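Local structure of putative arsenate reductase (Streptococcus mutans UA159, 3FZ4) at residues A[46-51]-A[99-104]; A[54-59]-A[79-84]; A[58-63]-A[85-90]. The protein probably reduces arsenate, as a putative ArsC-family oxidoreductase with a redox-active disulfide in a thioredoxin-related fold. The protein carries 1 engineered substitution. All blocks are in the same frame, centred on the assembly; numbering follows the deposited sequence.

Contact 1. Residues A[46-51]-A[99-104]; sequences RNWLEN and LLVKEG. Engineered in segment 99-104: G104 (natural residue Asp). With EDO (1,2-ethanediol), chain C.
W48 reaches from helix 42-51 toward G104, V101 and L99, and its side chain makes the direct contacts. At its root, CB rests on the ring of F59, which flanks the helix. CG lies anti to the carbonyl carbon (chi1 -59°), which directs the indole to the strand. CD1 comes 3.7 Å from G104 O, and the next atom makes the hydrogen bond: W48 NE1 donates to G104 O over 2.9 Å, nearly straight at 166°. The oxygen sits almost in the indole plane, whereas NE1 stands 35° out of the carbonyl plane. A water also donates to G104 O and weakly accepts from N47 ND2. G104, engineered from Asp, follows E103 in the tight turn of a beta hairpin; their backbone angles fit a type I' turn, joining strands 99-102 and 105-109 of a thioredoxin-like sheet on which the helix packs. The six-membered half of the indole is apolar and suits buried aliphatic neighbours. W48 CZ2 lies 3.7 Å from V101 CG2, the two side chains crossing at about a right angle. CH2, next along, touches both V101 CG2 and L99 CD1. At the far rim, W48 CZ3 approaches L99 CD1 to 3.8 Å, with I106 also touching the indole.

Contact 2. Residues A[54-59]-A[79-84]; sequences LELKKF and LSLDEA
The first turn of helix 81-90, started by a capping box, receives L56 from the 3-10 segment 56-59 against L81 and A84. L56 has CG anti to its backbone N (chi1 180°), which extends the branched end toward the helix. Its CD1 does most of the touching, 3.6 Å from A84 CB; the other methyl, CD2, meets the same A84 CB at 4.1 Å, so the leucine fork straddles the alanine methyl. Alanine suits this spot because its short side chain lets L56 come close to the helix. L81, one turn earlier, brings CD2 to 4.1 Å from L56 CD1, the two leucines running antiparallel alongside each other. Behind them S80 stands at the N-cap. S80 OG accepts from E83 N at 3.0 Å, and S80 N returns a bond to E83 OE1 at 2.9 Å, approaching from above the carboxylate plane. Serine and glutamate thus serve two amides of the helix start, and they hold the turn that presents L81 and A84. No hydrogen bond links the two segments: their attraction is dispersion and hydrophobic burial, which depends on shape rather than on bond direction.

Contact 3. Residues A[58-63]-A[85-90]; sequences KFFNTS and ANLLAS
Similar first torsions, CG anti to the carbonyl carbon in both F60 (chi1 -76°) and L88 (chi1 -70°), bring an aromatic ring and a leucine end together in a CH-pi contact. It joins the loop after helix 42-51 to helix 81-90 in the helical part of the ArsC-family (thioredoxin clan) fold. L88 CD2 lies over one face of the F60 ring, 3.6 Å from the ring centroid and 15° off the normal, where its hydrogens can meet the pi cloud. L88 CG, 3.7 Å from F60 CZ, and L88 CD1 stand above the plane just beyond the CE1-CZ rim. L87 CD2 instead comes to the ring edge, near its plane, 4.2 Å from F60 CE2. A flat, wide group suits this place, since Y67, L72 and L76 from neighbouring helices and loops also touch F60. L88 CD2 further meets F59 O at 3.7 Å, while L88 CD1 approaches F59 CB at 4.2 Å. Beyond F60 the chain bends in an inverse gamma turn centred on N61, whose ND2 is hydrogen-bonded to M93 O. On helix 81-90, L87 O accepts from both S90 N and S90 OG, with the hydroxyl oxygen 2.6 Å away.

Overall arrangement
From the N terminus the chain first builds strand 5-9, helix 14-26 and strand 30-34, then enters helix 42-51, where contact 1 begins. That contact closes the longest loop, returning at strand 99-102 beside strand 5-9, and it encloses both others. Contacts 2 and 3 start from the overlapping segments 54-59 and 58-63, which share K58 and F59, and close on successive turns of helix 81-90. The loop partners run in the same order as the helix residues, so these two closures interleave rather than nest. The chain between these loop segments and helix 81-90 forms helices 65-69 and 72-75. F59, packed on W48 and L49, joins the loop of contacts 2 and 3 to helix 42-51, and contact 1 carries the connection on to the sheet.

Contact 1. Residues A[46-51]-A[99-104]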
ATOM      1  N   ARG A  46       0.694  -8.857   6.678  1.00 11.54           N
ATOM      2  CA  ARG A  46       0.060 -10.161   6.711  1.00 11.16           C
ATOM      3  C   ARG A  46      -1.414 -10.069   7.096  1.00 11.41           C
ATOM      4  O   ARG A  46      -2.250 -10.751   6.513  1.00 12.01           O
ATOM      5  CB  ARG A  46       0.826 -11.069   7.683  1.00 11.96           C
ATOM      6  CG  ARG A  46       0.175 -12.424   7.888  1.00 14.36           C
ATOM      7  CD  ARG A  46       0.293 -13.302   6.670  1.00 18.23           C
ATOM      8  NE  ARG A  46      -0.278 -14.632   6.933  1.00 20.84           N
ATOM      9  CZ  ARG A  46       0.276 -15.578   7.695  1.00 21.04           C
ATOM     10  NH1 ARG A  46       1.479 -15.414   8.254  1.00 22.21           N
ATOM     11  NH2 ARG A  46      -0.376 -16.721   7.857  1.00 21.31           N
ATOM     12  N   ASN A  47      -1.727  -9.217   8.067  1.00 12.26           N
ATOM     13  CA  ASN A  47      -3.116  -9.041   8.458  0.50 13.21           C
ATOM     14  C   ASN A  47      -3.960  -8.520   7.294  1.00 12.85           C
ATOM     15  O   ASN A  47      -5.059  -8.993   7.081  1.00 13.98           O
ATOM     16  CB  ASN A  47      -3.236  -8.121   9.659  0.50 13.91           C
ATOM     17  CG  ASN A  47      -4.570  -8.257  10.352  0.50 17.13           C
ATOM     18  OD1 ASN A  47      -4.890  -9.311  10.904  0.50 19.28           O
ATOM     19  ND2 ASN A  47      -5.352  -7.188  10.332  0.50 19.90           N
ATOM     20  N   TRP A  48      -3.427  -7.577   6.511  1.00 11.17           N
ATOM     21  CA  TRP A  48      -4.144  -7.099   5.354  1.00 10.59           C
ATOM     22  C   TRP A  48      -4.337  -8.229   4.357  1.00 11.43           C
ATOM     23  O   TRP A  48      -5.425  -8.363   3.772  1.00 11.89           O
ATOM     24  CB  TRP A  48      -3.361  -5.982   4.677  1.00 10.93           C
ATOM     25  CG  TRP A  48      -3.074  -4.776   5.521  1.00  9.77           C
ATOM     26  CD1 TRP A  48      -3.701  -4.396   6.677  1.00 11.40           C
ATOM     27  CD2 TRP A  48      -2.068  -3.805   5.267  1.00 10.08           C
ATOM     28  NE1 TRP A  48      -3.150  -3.227   7.147  1.00 11.59           N
ATOM     29  CE2 TRP A  48      -2.159  -2.826   6.283  1.00 11.42           C
ATOM     30  CE3 TRP A  48      -1.124  -3.628   4.237  1.00 11.32           C
ATOM     31  CZ2 TRP A  48      -1.299  -1.715   6.324  1.00 11.24           C
ATOM     32  CZ3 TRP A  48      -0.274  -2.524   4.289  1.00 12.55           C
ATOM     33  CH2 TRP A  48      -0.374  -1.587   5.322  1.00 12.26           C
ATOM     34  N   LEU A  49      -3.294  -9.006   4.098  1.00 11.26           N
ATOM     35  CA  LEU A  49      -3.409 -10.055   3.088  1.00 12.01           C
ATOM     36  C   LEU A  49      -4.446 -11.079   3.469  1.00 13.14           C
ATOM     37  O   LEU A  49      -5.138 -11.613   2.584  1.00 14.90           O
ATOM     38  CB  LEU A  49      -2.077 -10.764   2.873  1.00 12.02           C
ATOM     39  CG  LEU A  49      -0.875  -9.917   2.439  1.00 11.77           C
ATOM     40  CD1 LEU A  49       0.310 -10.823   2.181  1.00 12.68           C
ATOM     41  CD2 LEU A  49      -1.181  -9.099   1.193  1.00 13.25           C
ATOM     42  N   GLU A  50      -4.506 -11.379   4.767  1.00 13.89           N
ATOM     43  CA  GLU A  50      -5.425 -12.393   5.264  1.00 16.21           C
ATOM     44  C   GLU A  50      -6.873 -11.932   5.333  1.00 16.57           C
ATOM     45  O   GLU A  50      -7.786 -12.719   5.032  1.00 19.32           O
ATOM     46  CB  GLU A  50      -4.971 -12.890   6.636  1.00 16.95           C
ATOM     47  CG  GLU A  50      -3.634 -13.650   6.642  1.00 19.28           C
ATOM     48  CD  GLU A  50      -3.712 -15.104   6.140  1.00 23.87           C
ATOM     49  OE1 GLU A  50      -4.818 -15.625   5.861  1.00 26.74           O
ATOM     50  OE2 GLU A  50      -2.647 -15.753   6.030  1.00 27.22           O
ATOM     51  N   ASN A  51      -7.086 -10.671   5.686  1.00 15.40           N
ATOM     52  CA  ASN A  51      -8.419 -10.212   6.108  1.00 16.62           C
ATOM     53  C   ASN A  51      -9.093  -9.197   5.239  1.00 15.39           C
ATOM     54  O   ASN A  51     -10.281  -8.952   5.395  1.00 16.29           O
ATOM     55  CB  ASN A  51      -8.358  -9.708   7.542  1.00 17.51           C
ATOM     56  CG  ASN A  51      -7.969 -10.807   8.511  1.00 20.71           C
ATOM     57  OD1 ASN A  51      -8.644 -11.831   8.602  1.00 24.54           O
ATOM     58  ND2 ASN A  51      -6.836 -10.637   9.177  1.00 22.76           N
ATOM     59  N   LEU A  99      -1.070   3.793  -0.249  1.00  8.20           N
ATOM     60  CA  LEU A  99      -1.960   3.013   0.606  1.00  7.60           C
ATOM     61  C   LEU A  99      -2.567   3.956   1.615  1.00  7.25           C
ATOM     62  O   LEU A  99      -1.895   4.865   2.113  1.00  8.83           O
ATOM     63  CB  LEU A  99      -1.209   1.971   1.414  1.00 10.18           C
ATOM     64  CG  LEU A  99      -0.341   0.985   0.666  1.00 11.22           C
ATOM     65  CD1 LEU A  99       0.468   0.153   1.678  1.00 12.53           C
ATOM     66  CD2 LEU A  99      -1.190   0.083  -0.229  1.00 12.51           C
ATOM     67  N   LEU A 100      -3.857   3.768   1.869  1.00  7.04           N
ATOM     68  CA  LEU A 100      -4.548   4.467   2.942  1.00  7.19           C
ATOM     69  C   LEU A 100      -5.018   3.451   3.963  1.00  7.46           C
ATOM     70  O   LEU A 100      -5.641   2.455   3.610  1.00  7.90           O
ATOM     71  CB  LEU A 100      -5.699   5.306   2.381  1.00  7.40           C
ATOM     72  CG  LEU A 100      -6.312   6.307   3.360  1.00  8.53           C
ATOM     73  CD1 LEU A 100      -5.338   7.418   3.662  1.00  9.56           C
ATOM     74  CD2 LEU A 100      -7.618   6.862   2.816  1.00  9.87           C
ATOM     75  N   VAL A 101      -4.646   3.691   5.214  1.00  7.93           N
ATOM     76  CA  VAL A 101      -4.816   2.750   6.316  1.00  8.82           C
ATOM     77  C   VAL A 101      -5.533   3.486   7.428  1.00  8.97           C
ATOM     78  O   VAL A 101      -5.192   4.618   7.731  1.00 10.06           O
ATOM     79  CB  VAL A 101      -3.446   2.221   6.759  1.00  9.38           C
ATOM     80  CG1 VAL A 101      -3.568   1.234   7.922  1.00 11.12           C
ATOM     81  CG2 VAL A 101      -2.712   1.574   5.589  1.00 11.69           C
ATOM     82  N   LYS A 102      -6.527   2.840   8.037  1.00 10.25           N
ATOM     83  CA  LYS A 102      -7.282   3.458   9.135  0.50 11.20           C
ATOM     84  C   LYS A 102      -7.193   2.554  10.343  1.00 11.24           C
ATOM     85  O   LYS A 102      -7.637   1.411  10.304  1.00 11.93           O
ATOM     86  CB  LYS A 102      -8.751   3.708   8.773  0.50 11.68           C
ATOM     87  CG  LYS A 102      -9.485   4.601   9.783  0.50 13.73           C
ATOM     88  CD  LYS A 102     -10.890   4.958   9.293  0.50 16.95           C
ATOM     89  CE  LYS A 102     -11.781   3.702   9.188  0.50 18.52           C
ATOM     90  NZ  LYS A 102     -13.232   4.013   8.962  0.50 21.27           N
ATOM     91  N   GLU A 103      -6.588   3.071  11.408  1.00 12.16           N
ATOM     92  CA  GLU A 103      -6.405   2.287  12.640  1.00 14.35           C
ATOM     93  C   GLU A 103      -5.833   0.899  12.329  1.00 13.88           C
ATOM     94  O   GLU A 103      -6.291  -0.122  12.827  1.00 15.77           O
ATOM     95  CB  GLU A 103      -7.696   2.202  13.473  1.00 16.68           C
ATOM     96  CG  GLU A 103      -8.207   3.595  13.829  1.00 22.77           C
ATOM     97  CD  GLU A 103      -9.449   3.643  14.713  1.00 27.63           C
ATOM     98  OE1 GLU A 103     -10.405   2.868  14.499  1.00 30.87           O
ATOM     99  OE2 GLU A 103      -9.467   4.501  15.611  1.00 31.03           O
ATOM    100  N   GLY A 104      -4.821   0.878  11.465  1.00 11.64           N
ATOM    101  CA  GLY A 104      -4.146  -0.376  11.148  1.00 11.98           C
ATOM    102  C   GLY A 104      -4.781  -1.225  10.062  1.00 10.89           C
ATOM    103  O   GLY A 104      -4.196  -2.214   9.659  1.00 13.02           O
TER
HETATM  104  C1  EDO C 202     -11.841  -9.880   7.691  1.00 20.30           C
HETATM  105  O1  EDO C 202     -12.268 -10.379   6.460  1.00 22.14           O
HETATM  106  C2  EDO C 202     -11.512 -10.966   8.702  1.00 22.93           C
HETATM  107  O2  EDO C 202     -11.592 -10.307   9.956  1.00 28.78           O
HETATM  108  O   HOH W   1      -4.206  -4.665  11.002  1.00 31.31           O

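Contact 2. Residues A[54-59]-A[79-84]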
ATOM      1  N   LEU A  54      -8.904  -8.819  -0.440  1.00 16.23           N
ATOM      2  CA  LEU A  54      -8.311  -8.369  -1.701  1.00 16.19           C
ATOM      3  C   LEU A  54      -7.316  -9.402  -2.171  1.00 16.63           C
ATOM      4  O   LEU A  54      -6.586  -9.979  -1.347  1.00 18.00           O
ATOM      5  CB  LEU A  54      -7.655  -6.994  -1.521  1.00 16.74           C
ATOM      6  CG  LEU A  54      -8.577  -5.881  -0.992  1.00 17.63           C
ATOM      7  CD1 LEU A  54      -7.776  -4.640  -0.626  1.00 19.46           C
ATOM      8  CD2 LEU A  54      -9.706  -5.560  -1.978  1.00 20.87           C
ATOM      9  N   GLU A  55      -7.261  -9.649  -3.477  1.00 18.07           N
ATOM     10  CA  GLU A  55      -6.335 -10.636  -4.032  0.50 18.09           C
ATOM     11  C   GLU A  55      -4.877 -10.184  -3.837  1.00 16.86           C
ATOM     12  O   GLU A  55      -4.570  -8.978  -3.826  1.00 16.28           O
ATOM     13  CB  GLU A  55      -6.640 -10.922  -5.511  0.50 19.56           C
ATOM     14  CG  GLU A  55      -6.100  -9.922  -6.530  0.50 21.56           C
ATOM     15  CD  GLU A  55      -6.497 -10.260  -7.981  0.50 25.14           C
ATOM     16  OE1 GLU A  55      -5.624 -10.657  -8.789  0.50 26.80           O
ATOM     17  OE2 GLU A  55      -7.693 -10.139  -8.317  0.50 25.77           O
ATOM     18  N   LEU A  56      -3.981 -11.147  -3.695  1.00 15.90           N
ATOM     19  CA  LEU A  56      -2.587 -10.894  -3.380  1.00 15.37           C
ATOM     20  C   LEU A  56      -1.925  -9.908  -4.324  1.00 14.10           C
ATOM     21  O   LEU A  56      -1.196  -9.017  -3.893  1.00 13.79           O
ATOM     22  CB  LEU A  56      -1.799 -12.219  -3.360  1.00 15.48           C
ATOM     23  CG  LEU A  56      -0.305 -12.138  -3.050  1.00 17.47           C
ATOM     24  CD1 LEU A  56      -0.092 -11.502  -1.673  1.00 18.41           C
ATOM     25  CD2 LEU A  56       0.328 -13.543  -3.087  1.00 19.29           C
ATOM     26  N   LYS A  57      -2.183 -10.042  -5.621  1.00 13.51           N
ATOM     27  CA  LYS A  57      -1.500  -9.218  -6.588  1.00 14.88           C
ATOM     28  C   LYS A  57      -1.834  -7.725  -6.429  1.00 13.55           C
ATOM     29  O   LYS A  57      -1.044  -6.862  -6.805  1.00 13.75           O
ATOM     30  CB  LYS A  57      -1.866  -9.719  -7.976  1.00 16.65           C
ATOM     31  CG  LYS A  57      -1.032  -9.121  -9.038  1.00 21.86           C
ATOM     32  CD  LYS A  57      -1.589  -9.461 -10.406  1.00 27.13           C
ATOM     33  CE  LYS A  57      -0.623  -9.046 -11.477  1.00 30.50           C
ATOM     34  NZ  LYS A  57      -1.275  -9.004 -12.813  1.00 33.99           N
ATOM     35  N   LYS A  58      -2.999  -7.432  -5.839  1.00 12.01           N
ATOM     36  CA  LYS A  58      -3.409  -6.050  -5.627  1.00 12.72           C
ATOM     37  C   LYS A  58      -2.478  -5.284  -4.678  1.00 11.13           C
ATOM     38  O   LYS A  58      -2.468  -4.054  -4.665  1.00 12.02           O
ATOM     39  CB  LYS A  58      -4.848  -5.954  -5.134  1.00 14.05           C
ATOM     40  CG  LYS A  58      -5.838  -6.243  -6.237  1.00 19.75           C
ATOM     41  CD  LYS A  58      -7.275  -6.249  -5.753  1.00 25.47           C
ATOM     42  CE  LYS A  58      -8.251  -6.035  -6.923  1.00 29.99           C
ATOM     43  NZ  LYS A  58      -7.713  -6.496  -8.256  1.00 32.15           N
ATOM     44  N   PHE A  59      -1.715  -6.012  -3.865  1.00 10.17           N
ATOM     45  CA  PHE A  59      -0.777  -5.388  -2.963  1.00  9.34           C
ATOM     46  C   PHE A  59       0.590  -5.111  -3.548  1.00  9.99           C
ATOM     47  O   PHE A  59       1.412  -4.479  -2.884  1.00 10.23           O
ATOM     48  CB  PHE A  59      -0.613  -6.265  -1.715  1.00  9.72           C
ATOM     49  CG  PHE A  59      -1.845  -6.274  -0.834  1.00  9.38           C
ATOM     50  CD1 PHE A  59      -1.971  -5.367   0.221  1.00 10.42           C
ATOM     51  CD2 PHE A  59      -2.877  -7.198  -1.078  1.00 10.06           C
ATOM     52  CE1 PHE A  59      -3.103  -5.365   1.009  1.00 10.77           C
ATOM     53  CE2 PHE A  59      -4.006  -7.201  -0.281  1.00 10.15           C
ATOM     54  CZ  PHE A  59      -4.118  -6.297   0.756  1.00 10.82           C
ATOM     55  N   LEU A  79       3.433 -18.237  -3.750  1.00 24.11           N
ATOM     56  CA  LEU A  79       3.801 -17.675  -2.449  1.00 23.25           C
ATOM     57  C   LEU A  79       2.724 -17.933  -1.437  1.00 21.12           C
ATOM     58  O   LEU A  79       1.570 -17.712  -1.722  1.00 21.77           O
ATOM     59  CB  LEU A  79       3.988 -16.157  -2.533  1.00 23.67           C
ATOM     60  CG  LEU A  79       5.086 -15.568  -3.403  1.00 24.97           C
ATOM     61  CD1 LEU A  79       4.919 -14.049  -3.458  1.00 26.09           C
ATOM     62  CD2 LEU A  79       6.458 -15.937  -2.911  1.00 26.29           C
ATOM     63  N   SER A  80       3.109 -18.326  -0.228  1.00 19.18           N
ATOM     64  CA  SER A  80       2.179 -18.277   0.878  1.00 17.53           C
ATOM     65  C   SER A  80       2.002 -16.811   1.294  1.00 16.17           C
ATOM     66  O   SER A  80       2.804 -15.941   0.928  1.00 16.81           O
ATOM     67  CB  SER A  80       2.710 -19.073   2.063  1.00 17.33           C
ATOM     68  OG  SER A  80       3.863 -18.444   2.570  1.00 17.82           O
ATOM     69  N   LEU A  81       0.968 -16.546   2.079  1.00 15.88           N
ATOM     70  CA  LEU A  81       0.774 -15.192   2.544  1.00 15.61           C
ATOM     71  C   LEU A  81       1.892 -14.758   3.533  1.00 14.63           C
ATOM     72  O   LEU A  81       2.324 -13.592   3.508  1.00 15.01           O
ATOM     73  CB  LEU A  81      -0.618 -15.000   3.118  1.00 16.35           C
ATOM     74  CG  LEU A  81      -1.789 -15.138   2.127  1.00 17.48           C
ATOM     75  CD1 LEU A  81      -3.076 -14.771   2.819  1.00 18.81           C
ATOM     76  CD2 LEU A  81      -1.627 -14.320   0.837  1.00 20.04           C
ATOM     77  N   ASP A  82       2.421 -15.674   4.358  1.00 14.99           N
ATOM     78  CA  ASP A  82       3.604 -15.319   5.167  1.00 15.09           C
ATOM     79  C   ASP A  82       4.795 -14.933   4.275  1.00 13.01           C
ATOM     80  O   ASP A  82       5.477 -13.946   4.541  1.00 12.44           O
ATOM     81  CB  ASP A  82       3.978 -16.474   6.106  1.00 15.77           C
ATOM     82  CG  ASP A  82       5.249 -16.198   6.908  1.00 18.35           C
ATOM     83  OD1 ASP A  82       5.202 -15.336   7.797  1.00 21.45           O
ATOM     84  OD2 ASP A  82       6.285 -16.842   6.625  1.00 23.83           O
ATOM     85  N   GLU A  83       5.041 -15.720   3.219  1.00 14.18           N
ATOM     86  CA  GLU A  83       6.130 -15.449   2.278  1.00 15.38           C
ATOM     87  C   GLU A  83       5.892 -14.087   1.601  1.00 13.97           C
ATOM     88  O   GLU A  83       6.816 -13.280   1.490  1.00 14.30           O
ATOM     89  CB  GLU A  83       6.202 -16.575   1.233  1.00 16.26           C
ATOM     90  CG  GLU A  83       6.726 -17.886   1.836  1.00 19.30           C
ATOM     91  CD  GLU A  83       6.513 -19.123   0.949  1.00 23.28           C
ATOM     92  OE1 GLU A  83       5.907 -19.038  -0.144  1.00 22.75           O
ATOM     93  OE2 GLU A  83       6.982 -20.218   1.360  1.00 28.39           O
ATOM     94  N   ALA A  84       4.663 -13.837   1.143  1.00 13.90           N
ATOM     95  CA  ALA A  84       4.346 -12.589   0.441  1.00 12.53           C
ATOM     96  C   ALA A  84       4.501 -11.401   1.396  1.00 11.60           C
ATOM     97  O   ALA A  84       5.056 -10.363   1.015  1.00 12.19           O
ATOM     98  CB  ALA A  84       2.967 -12.655  -0.095  1.00 13.14           C
TER

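Contact 3. Residues A[58-63]-A[85-90]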
ATOM      1  N   LYS A  58      -2.999  -7.432  -5.839  1.00 12.01           N
ATOM      2  CA  LYS A  58      -3.409  -6.050  -5.627  1.00 12.72           C
ATOM      3  C   LYS A  58      -2.478  -5.284  -4.678  1.00 11.13           C
ATOM      4  O   LYS A  58      -2.468  -4.054  -4.665  1.00 12.02           O
ATOM      5  CB  LYS A  58      -4.848  -5.954  -5.134  1.00 14.05           C
ATOM      6  CG  LYS A  58      -5.838  -6.243  -6.237  1.00 19.75           C
ATOM      7  CD  LYS A  58      -7.275  -6.249  -5.753  1.00 25.47           C
ATOM      8  CE  LYS A  58      -8.251  -6.035  -6.923  1.00 29.99           C
ATOM      9  NZ  LYS A  58      -7.713  -6.496  -8.256  1.00 32.15           N
ATOM     10  N   PHE A  59      -1.715  -6.012  -3.865  1.00 10.17           N
ATOM     11  CA  PHE A  59      -0.777  -5.388  -2.963  1.00  9.34           C
ATOM     12  C   PHE A  59       0.590  -5.111  -3.548  1.00  9.99           C
ATOM     13  O   PHE A  59       1.412  -4.479  -2.884  1.00 10.23           O
ATOM     14  CB  PHE A  59      -0.613  -6.265  -1.715  1.00  9.72           C
ATOM     15  CG  PHE A  59      -1.845  -6.274  -0.834  1.00  9.38           C
ATOM     16  CD1 PHE A  59      -1.971  -5.367   0.221  1.00 10.42           C
ATOM     17  CD2 PHE A  59      -2.877  -7.198  -1.078  1.00 10.06           C
ATOM     18  CE1 PHE A  59      -3.103  -5.365   1.009  1.00 10.77           C
ATOM     19  CE2 PHE A  59      -4.006  -7.201  -0.281  1.00 10.15           C
ATOM     20  CZ  PHE A  59      -4.118  -6.297   0.756  1.00 10.82           C
ATOM     21  N   PHE A  60       0.856  -5.595  -4.757  1.00 10.57           N
ATOM     22  CA  PHE A  60       2.154  -5.428  -5.362  1.00 10.21           C
ATOM     23  C   PHE A  60       2.216  -4.323  -6.388  1.00 10.93           C
ATOM     24  O   PHE A  60       1.253  -4.059  -7.137  1.00 12.55           O
ATOM     25  CB  PHE A  60       2.588  -6.717  -6.061  1.00 10.84           C
ATOM     26  CG  PHE A  60       3.045  -7.785  -5.099  1.00 10.52           C
ATOM     27  CD1 PHE A  60       2.102  -8.584  -4.425  1.00 12.36           C
ATOM     28  CD2 PHE A  60       4.406  -7.969  -4.849  1.00 12.66           C
ATOM     29  CE1 PHE A  60       2.527  -9.561  -3.505  1.00 13.49           C
ATOM     30  CE2 PHE A  60       4.838  -8.937  -3.935  1.00 14.56           C
ATOM     31  CZ  PHE A  60       3.898  -9.740  -3.279  1.00 13.54           C
ATOM     32  N   ASN A  61       3.384  -3.702  -6.437  1.00 11.26           N
ATOM     33  CA  ASN A  61       3.658  -2.646  -7.405  1.00 11.65           C
ATOM     34  C   ASN A  61       4.110  -3.308  -8.710  1.00 12.68           C
ATOM     35  O   ASN A  61       5.299  -3.380  -9.009  1.00 13.28           O
ATOM     36  CB  ASN A  61       4.743  -1.743  -6.822  1.00 12.51           C
ATOM     37  CG  ASN A  61       5.108  -0.615  -7.710  1.00 14.46           C
ATOM     38  OD1 ASN A  61       4.382  -0.262  -8.622  1.00 18.05           O
ATOM     39  ND2 ASN A  61       6.257  -0.022  -7.439  1.00 16.91           N
ATOM     40  N   THR A  62       3.130  -3.782  -9.470  1.00 13.52           N
ATOM     41  CA  THR A  62       3.394  -4.611 -10.644  1.00 15.40           C
ATOM     42  C   THR A  62       4.041  -3.849 -11.802  1.00 15.38           C
ATOM     43  O   THR A  62       4.643  -4.478 -12.677  1.00 17.55           O
ATOM     44  CB  THR A  62       2.097  -5.285 -11.163  1.00 16.24           C
ATOM     45  OG1 THR A  62       1.128  -4.285 -11.431  1.00 19.73           O
ATOM     46  CG2 THR A  62       1.501  -6.244 -10.135  1.00 17.42           C
ATOM     47  N   SER A  63       3.943  -2.518 -11.786  1.00 15.01           N
ATOM     48  CA  SER A  63       4.592  -1.699 -12.816  1.00 16.60           C
ATOM     49  C   SER A  63       6.006  -1.287 -12.416  1.00 16.44           C
ATOM     50  O   SER A  63       6.676  -0.627 -13.185  1.00 19.12           O
ATOM     51  CB  SER A  63       3.747  -0.459 -13.107  1.00 17.10           C
ATOM     52  OG  SER A  63       3.731   0.447 -11.992  1.00 19.60           O
ATOM     53  N   ALA A  85       4.023 -11.539   2.639  1.00 11.45           N
ATOM     54  CA  ALA A  85       4.132 -10.426   3.591  1.00 10.55           C
ATOM     55  C   ALA A  85       5.595 -10.089   3.879  1.00 11.27           C
ATOM     56  O   ALA A  85       5.946  -8.918   3.995  1.00 11.51           O
ATOM     57  CB  ALA A  85       3.428 -10.770   4.884  1.00 11.02           C
ATOM     58  N   ASN A  86       6.442 -11.122   3.988  1.00 11.72           N
ATOM     59  CA  ASN A  86       7.877 -10.948   4.220  0.50 12.57           C
ATOM     60  C   ASN A  86       8.550 -10.217   3.059  1.00 11.82           C
ATOM     61  O   ASN A  86       9.379  -9.318   3.239  1.00 12.67           O
ATOM     62  CB  ASN A  86       8.515 -12.335   4.378  0.50 13.66           C
ATOM     63  CG  ASN A  86      10.027 -12.271   4.499  0.50 16.16           C
ATOM     64  OD1 ASN A  86      10.545 -11.698   5.455  0.50 18.87           O
ATOM     65  ND2 ASN A  86      10.739 -12.877   3.547  0.50 16.92           N
ATOM     66  N   LEU A  87       8.189 -10.649   1.859  1.00 12.24           N
ATOM     67  CA  LEU A  87       8.695 -10.059   0.636  0.50 12.46           C
ATOM     68  C   LEU A  87       8.338  -8.572   0.564  1.00 11.92           C
ATOM     69  O   LEU A  87       9.191  -7.701   0.379  1.00 12.60           O
ATOM     70  CB  LEU A  87       8.099 -10.786  -0.564  0.50 13.92           C
ATOM     71  CG  LEU A  87       8.690 -10.442  -1.920  0.50 13.20           C
ATOM     72  CD1 LEU A  87      10.206 -10.621  -1.884  0.50 14.22           C
ATOM     73  CD2 LEU A  87       8.097 -11.362  -2.951  0.50 14.80           C
ATOM     74  N   LEU A  88       7.053  -8.281   0.708  1.00 11.26           N
ATOM     75  CA  LEU A  88       6.580  -6.901   0.688  1.00 10.68           C
ATOM     76  C   LEU A  88       7.259  -6.043   1.775  1.00 10.99           C
ATOM     77  O   LEU A  88       7.707  -4.912   1.498  1.00 11.61           O
ATOM     78  CB  LEU A  88       5.059  -6.883   0.846  1.00 10.58           C
ATOM     79  CG  LEU A  88       4.277  -7.410  -0.369  1.00  9.49           C
ATOM     80  CD1 LEU A  88       2.861  -7.838  -0.009  1.00 10.60           C
ATOM     81  CD2 LEU A  88       4.235  -6.389  -1.519  1.00 11.01           C
ATOM     82  N   ALA A  89       7.405  -6.605   2.991  1.00 10.44           N
ATOM     83  CA  ALA A  89       7.990  -5.847   4.098  1.00 11.95           C
ATOM     84  C   ALA A  89       9.456  -5.560   3.850  1.00 12.24           C
ATOM     85  O   ALA A  89       9.979  -4.585   4.363  1.00 13.39           O
ATOM     86  CB  ALA A  89       7.846  -6.609   5.400  1.00 12.66           C
ATOM     87  N   SER A  90      10.097  -6.393   3.035  1.00 13.01           N
ATOM     88  CA  SER A  90      11.550  -6.315   2.806  1.00 13.95           C
ATOM     89  C   SER A  90      11.940  -5.216   1.838  1.00 13.98           C
ATOM     90  O   SER A  90      13.103  -4.846   1.762  1.00 15.51           O
ATOM     91  CB  SER A  90      12.089  -7.664   2.268  1.00 14.75           C
ATOM     92  OG  SER A  90      11.772  -7.842   0.891  1.00 18.49           O
TER